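Local coordinates for Rho GTPase activating protein 15 (Homo sapiens, PDB 3BYI) that stimulates GTP hydrolysis by Rho-type GTPases such as RAC1 through its RhoGAP domain, turning them to the inactive GDP-bound state, at residues Arg144-Val158 with Ala200-Gly212. Sequence-based numbering, arbitrary orientation.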
loop_
_atom_site.group_PDB
_atom_site.type_symbol
_atom_site.label_atom_id
_atom_site.label_comp_id
_atom_site.label_asym_id
_atom_site.label_seq_id
_atom_site.Cartn_x
_atom_site.Cartn_y
_atom_site.Cartn_z
ATOM N N ARG A 144 6.076 -8.286 5.626
ATOM C CA ARG A 144 6.885 -7.521 6.559
ATOM C C ARG A 144 7.775 -6.479 5.856
ATOM O O ARG A 144 7.825 -5.341 6.271
ATOM C CB ARG A 144 7.787 -8.465 7.356
ATOM C CG ARG A 144 8.835 -7.697 8.187
ATOM C CD ARG A 144 9.566 -8.553 9.193
ATOM N NE ARG A 144 10.311 -9.598 8.538
ATOM C CZ ARG A 144 9.924 -10.866 8.429
ATOM N NH1 ARG A 144 8.774 -11.311 8.936
ATOM N NH2 ARG A 144 10.710 -11.699 7.797
ATOM N N ASP A 145 8.547 -6.897 4.846
ATOM C CA ASP A 145 9.466 -5.979 4.200
ATOM C C ASP A 145 8.764 -4.866 3.423
ATOM O O ASP A 145 9.257 -3.739 3.374
ATOM C CB ASP A 145 10.419 -6.709 3.258
ATOM C CG ASP A 145 11.384 -7.600 3.979
ATOM O OD1 ASP A 145 11.439 -7.590 5.235
ATOM O OD2 ASP A 145 12.085 -8.338 3.266
ATOM N N THR A 146 7.643 -5.196 2.794
ATOM C CA THR A 146 6.815 -4.188 2.108
ATOM C C THR A 146 6.137 -3.191 3.115
ATOM O O THR A 146 6.059 -1.975 2.865
ATOM C CB THR A 146 5.813 -4.904 1.191
ATOM O OG1 THR A 146 6.570 -5.668 0.264
ATOM C CG2 THR A 146 4.873 -3.948 0.390
ATOM N N MET A 147 5.676 -3.704 4.254
ATOM C CA MET A 147 5.203 -2.834 5.331
ATOM C C MET A 147 6.275 -1.893 5.807
ATOM O O MET A 147 6.026 -0.712 5.998
ATOM C CB MET A 147 4.740 -3.652 6.545
ATOM C CG MET A 147 3.375 -4.289 6.364
ATOM S SD MET A 147 2.915 -5.160 7.830
ATOM C CE MET A 147 1.616 -6.247 7.195
ATOM N N LYS A 148 7.475 -2.410 6.035
ATOM C CA LYS A 148 8.572 -1.554 6.504
ATOM C C LYS A 148 8.874 -0.426 5.521
ATOM O O LYS A 148 8.971 0.731 5.905
ATOM C CB LYS A 148 9.828 -2.367 6.742
ATOM C CG LYS A 148 10.926 -1.583 7.444
ATOM C CD LYS A 148 12.151 -2.410 7.681
ATOM C CE LYS A 148 13.224 -1.606 8.448
ATOM N NZ LYS A 148 14.095 -2.548 9.241
ATOM N N VAL A 149 9.013 -0.772 4.248
ATOM C CA VAL A 149 9.293 0.215 3.218
ATOM C C VAL A 149 8.128 1.253 3.117
ATOM O O VAL A 149 8.372 2.461 3.092
ATOM C CB VAL A 149 9.623 -0.500 1.861
ATOM C CG1 VAL A 149 9.509 0.424 0.691
ATOM C CG2 VAL A 149 11.029 -1.130 1.888
ATOM N N LEU A 150 6.882 0.794 3.067
ATOM C CA LEU A 150 5.758 1.711 2.935
ATOM C C LEU A 150 5.580 2.597 4.189
ATOM O O LEU A 150 5.515 3.799 4.093
ATOM C CB LEU A 150 4.474 0.948 2.603
ATOM C CG LEU A 150 3.201 1.789 2.498
ATOM C CD1 LEU A 150 3.207 2.744 1.312
ATOM C CD2 LEU A 150 2.033 0.867 2.461
ATOM N N PHE A 151 5.500 2.008 5.370
ATOM C CA PHE A 151 5.368 2.813 6.582
ATOM C C PHE A 151 6.571 3.740 6.832
ATOM O O PHE A 151 6.406 4.848 7.306
ATOM C CB PHE A 151 5.068 1.920 7.784
ATOM C CG PHE A 151 3.668 1.374 7.760
ATOM C CD1 PHE A 151 3.425 0.024 7.562
ATOM C CD2 PHE A 151 2.595 2.234 7.901
ATOM C CE1 PHE A 151 2.138 -0.466 7.514
ATOM C CE2 PHE A 151 1.301 1.765 7.838
ATOM C CZ PHE A 151 1.074 0.406 7.640
ATOM N N GLY A 152 7.767 3.279 6.508
ATOM C CA GLY A 152 8.976 4.103 6.631
ATOM C C GLY A 152 8.853 5.345 5.760
ATOM O O GLY A 152 9.156 6.433 6.190
ATOM N N HIS A 153 8.385 5.154 4.527
ATOM C CA HIS A 153 8.064 6.250 3.619
ATOM C C HIS A 153 7.022 7.204 4.187
ATOM O O HIS A 153 7.124 8.433 4.051
ATOM C CB HIS A 153 7.533 5.648 2.298
ATOM C CG HIS A 153 6.907 6.647 1.368
ATOM N ND1 HIS A 153 7.603 7.706 0.817
ATOM C CD2 HIS A 153 5.655 6.736 0.881
ATOM C CE1 HIS A 153 6.801 8.398 0.025
ATOM N NE2 HIS A 153 5.608 7.835 0.054
ATOM N N LEU A 154 5.965 6.627 4.758
ATOM C CA LEU A 154 4.862 7.430 5.265
ATOM C C LEU A 154 5.270 8.267 6.460
ATOM O O LEU A 154 4.697 9.324 6.679
ATOM C CB LEU A 154 3.608 6.565 5.568
ATOM C CG LEU A 154 2.958 5.840 4.349
ATOM C CD1 LEU A 154 1.816 4.926 4.805
ATOM C CD2 LEU A 154 2.476 6.851 3.332
ATOM N N THR A 155 6.255 7.816 7.240
ATOM C CA THR A 155 6.749 8.659 8.337
ATOM C C THR A 155 7.326 9.985 7.793
ATOM O O THR A 155 7.275 11.024 8.494
ATOM C CB THR A 155 7.781 7.980 9.235
ATOM O OG1 THR A 155 9.023 7.801 8.531
ATOM C CG2 THR A 155 7.259 6.676 9.737
ATOM N N LYS A 156 7.857 9.947 6.574
ATOM C CA LYS A 156 8.372 11.161 5.940
ATOM C C LYS A 156 7.248 12.117 5.473
ATOM O O LYS A 156 7.449 13.326 5.360
ATOM C CB LYS A 156 9.310 10.819 4.775
ATOM C CG LYS A 156 10.537 10.015 5.195
ATOM C CD LYS A 156 11.371 9.686 4.019
ATOM C CE LYS A 156 12.636 8.899 4.378
ATOM N NZ LYS A 156 13.519 8.749 3.157
ATOM N N ILE A 157 6.075 11.573 5.205
ATOM C CA ILE A 157 4.901 12.374 4.886
ATOM C C ILE A 157 4.467 13.110 6.134
ATOM O O ILE A 157 4.161 14.313 6.099
ATOM C CB ILE A 157 3.738 11.483 4.333
ATOM C CG1 ILE A 157 4.207 10.705 3.080
ATOM C CG2 ILE A 157 2.476 12.320 4.035
ATOM C CD1 ILE A 157 4.638 11.556 1.926
ATOM N N VAL A 158 4.467 12.385 7.242
ATOM C CA VAL A 158 4.040 12.944 8.522
ATOM C C VAL A 158 4.976 14.068 8.962
ATOM O O VAL A 158 4.526 15.123 9.377
ATOM C CB VAL A 158 3.983 11.818 9.626
ATOM C CG1 VAL A 158 3.766 12.438 11.033
ATOM C CG2 VAL A 158 2.904 10.788 9.295
ATOM N N ALA A 200 -3.135 0.933 11.430
ATOM C CA ALA A 200 -2.289 1.707 10.515
ATOM C C ALA A 200 -1.636 2.902 11.215
ATOM O O ALA A 200 -0.467 3.162 11.000
ATOM C CB ALA A 200 -3.046 2.138 9.256
ATOM N N GLU A 201 -2.389 3.633 12.035
ATOM C CA GLU A 201 -1.836 4.740 12.810
ATOM C C GLU A 201 -0.673 4.308 13.713
ATOM O O GLU A 201 0.346 5.011 13.810
ATOM C CB GLU A 201 -2.928 5.396 13.666
ATOM C CG GLU A 201 -3.853 6.275 12.899
ATOM C CD GLU A 201 -4.729 7.156 13.763
ATOM O OE1 GLU A 201 -4.274 7.636 14.814
ATOM O OE2 GLU A 201 -5.891 7.368 13.369
ATOM N N LEU A 202 -0.811 3.162 14.382
ATOM C CA LEU A 202 0.259 2.694 15.278
ATOM C C LEU A 202 1.516 2.295 14.504
ATOM O O LEU A 202 2.655 2.568 14.960
ATOM C CB LEU A 202 -0.176 1.500 16.120
ATOM C CG LEU A 202 0.816 1.051 17.207
ATOM C CD1 LEU A 202 1.011 2.162 18.291
ATOM C CD2 LEU A 202 0.327 -0.215 17.806
ATOM N N MET A 203 1.324 1.643 13.352
ATOM C CA MET A 203 2.460 1.230 12.545
ATOM C C MET A 203 3.225 2.446 12.030
ATOM O O MET A 203 4.443 2.418 11.839
ATOM C CB MET A 203 2.031 0.378 11.350
ATOM C CG MET A 203 1.217 -0.863 11.686
ATOM S SD MET A 203 2.184 -2.294 12.082
ATOM C CE MET A 203 2.998 -2.563 10.524
ATOM N N LEU A 204 2.492 3.529 11.815
ATOM C CA LEU A 204 3.073 4.788 11.367
ATOM C C LEU A 204 3.733 5.557 12.524
ATOM O O LEU A 204 4.920 5.891 12.459
ATOM C CB LEU A 204 1.968 5.638 10.776
ATOM C CG LEU A 204 2.299 6.885 9.982
ATOM C CD1 LEU A 204 3.529 6.700 9.052
ATOM C CD2 LEU A 204 1.020 7.199 9.192
ATOM N N SER A 205 2.965 5.824 13.575
ATOM C CA SER A 205 3.460 6.660 14.662
ATOM C C SER A 205 4.553 5.970 15.513
ATOM O O SER A 205 5.339 6.638 16.148
ATOM C CB SER A 205 2.299 7.154 15.542
ATOM O OG SER A 205 1.678 6.072 16.208
ATOM N N GLU A 206 4.593 4.644 15.522
ATOM C CA GLU A 206 5.599 3.915 16.291
ATOM C C GLU A 206 6.474 3.076 15.381
ATOM O O GLU A 206 7.001 2.040 15.786
ATOM C CB GLU A 206 4.951 3.036 17.357
ATOM C CG GLU A 206 4.137 3.797 18.408
ATOM C CD GLU A 206 4.971 4.687 19.316
ATOM O OE1 GLU A 206 6.222 4.639 19.259
ATOM O OE2 GLU A 206 4.365 5.446 20.105
ATOM N N TYR A 207 6.642 3.555 14.157
ATOM C CA TYR A 207 7.463 2.896 13.144
ATOM C C TYR A 207 8.821 2.428 13.678
ATOM O O TYR A 207 9.214 1.290 13.491
ATOM C CB TYR A 207 7.734 3.873 11.987
ATOM C CG TYR A 207 8.691 3.299 10.950
ATOM C CD1 TYR A 207 8.237 2.400 9.983
ATOM C CD2 TYR A 207 10.035 3.618 10.959
ATOM C CE1 TYR A 207 9.088 1.853 9.060
ATOM C CE2 TYR A 207 10.899 3.062 10.039
ATOM C CZ TYR A 207 10.422 2.172 9.091
ATOM O OH TYR A 207 11.266 1.630 8.140
ATOM N N SER A 208 9.543 3.349 14.320
ATOM C CA SER A 208 10.910 3.091 14.752
ATOM C C SER A 208 10.969 1.955 15.728
ATOM O O SER A 208 11.813 1.090 15.594
ATOM C CB SER A 208 11.546 4.328 15.383
ATOM O OG SER A 208 11.802 5.315 14.401
ATOM N N LYS A 209 10.070 1.940 16.707
ATOM C CA LYS A 209 10.085 0.849 17.693
ATOM C C LYS A 209 9.542 -0.455 17.098
ATOM O O LYS A 209 9.923 -1.528 17.545
ATOM C CB LYS A 209 9.345 1.200 18.979
ATOM C CG LYS A 209 9.822 2.471 19.643
ATOM C CD LYS A 209 9.319 2.602 21.080
ATOM C CE LYS A 209 9.608 3.982 21.625
ATOM N N ILE A 210 8.650 -0.384 16.111
ATOM C CA ILE A 210 8.062 -1.604 15.546
ATOM C C ILE A 210 9.022 -2.232 14.537
ATOM O O ILE A 210 9.254 -3.426 14.564
ATOM C CB ILE A 210 6.663 -1.357 14.903
ATOM C CG1 ILE A 210 5.634 -1.024 15.995
ATOM C CG2 ILE A 210 6.199 -2.571 14.084
ATOM C CD1 ILE A 210 4.388 -0.371 15.471
ATOM N N PHE A 211 9.609 -1.403 13.683
ATOM C CA PHE A 211 10.437 -1.865 12.573
ATOM C C PHE A 211 11.937 -1.632 12.769
ATOM O O PHE A 211 12.730 -2.046 11.933
ATOM C CB PHE A 211 10.008 -1.155 11.281
ATOM C CG PHE A 211 8.675 -1.607 10.759
ATOM C CD1 PHE A 211 7.524 -0.884 11.036
ATOM C CD2 PHE A 211 8.573 -2.777 10.004
ATOM C CE1 PHE A 211 6.300 -1.291 10.574
ATOM C CE2 PHE A 211 7.344 -3.190 9.531
ATOM C CZ PHE A 211 6.203 -2.448 9.827
ATOM N N GLY A 212 12.327 -0.930 13.834
ATOM C CA GLY A 212 13.747 -0.596 14.076
ATOM C C GLY A 212 14.198 0.663 13.345
ATOM O O GLY A 212 13.889 0.849 12.158
#
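F151 is a knob in a hole formed by A200, M203, L204 and F211. CB of M203 lies over the centre of its ring, 3.7 Å from the centroid and 6° off the ring normal. The M203 chain folds back beyond CB, bringing CE to F151 CE1 and to SD of M147. L204 is a second knob, among F151, L154, T155 and V158. Its CD1 presses tightly on L154 CB at 3.5 Å. Y207 is the third. With CG anti to the backbone N (chi1 175°), the ring reaches out to helix 141-159 and lays one face on CA of G152, 3.7 Å from the centroid. F211 follows, with K148 CA over one face of its ring.

These contacts seat the C-terminal end of the all-helical RhoGAP domain on helix 141-159. The 200-205 end of helix 189-205 crosses residues 144-158 steeply, at -76°. After a break at E206, helix 207-211 runs nearly antiparallel to them. With F151 cut back to an alanine, CB of M203 would lose the ring beneath it, and the hole lined by A200, L204 and F211 would probably be left partly unfilled.

The straight chain of K148 runs alongside F211 in the opposite sense, and NZ donates to F211 O at 3.1 Å, nearly in line with the C=O bond. T155 OG1 bonds to G152 O at 2.7 Å, within its own helix, while CG2 meets Y207 CB at 3.6 Å. Farther out, L179 of helix 168-180 also touches F151. V132 and V136 of helix 125-138 pack on M203 and F211, respectively.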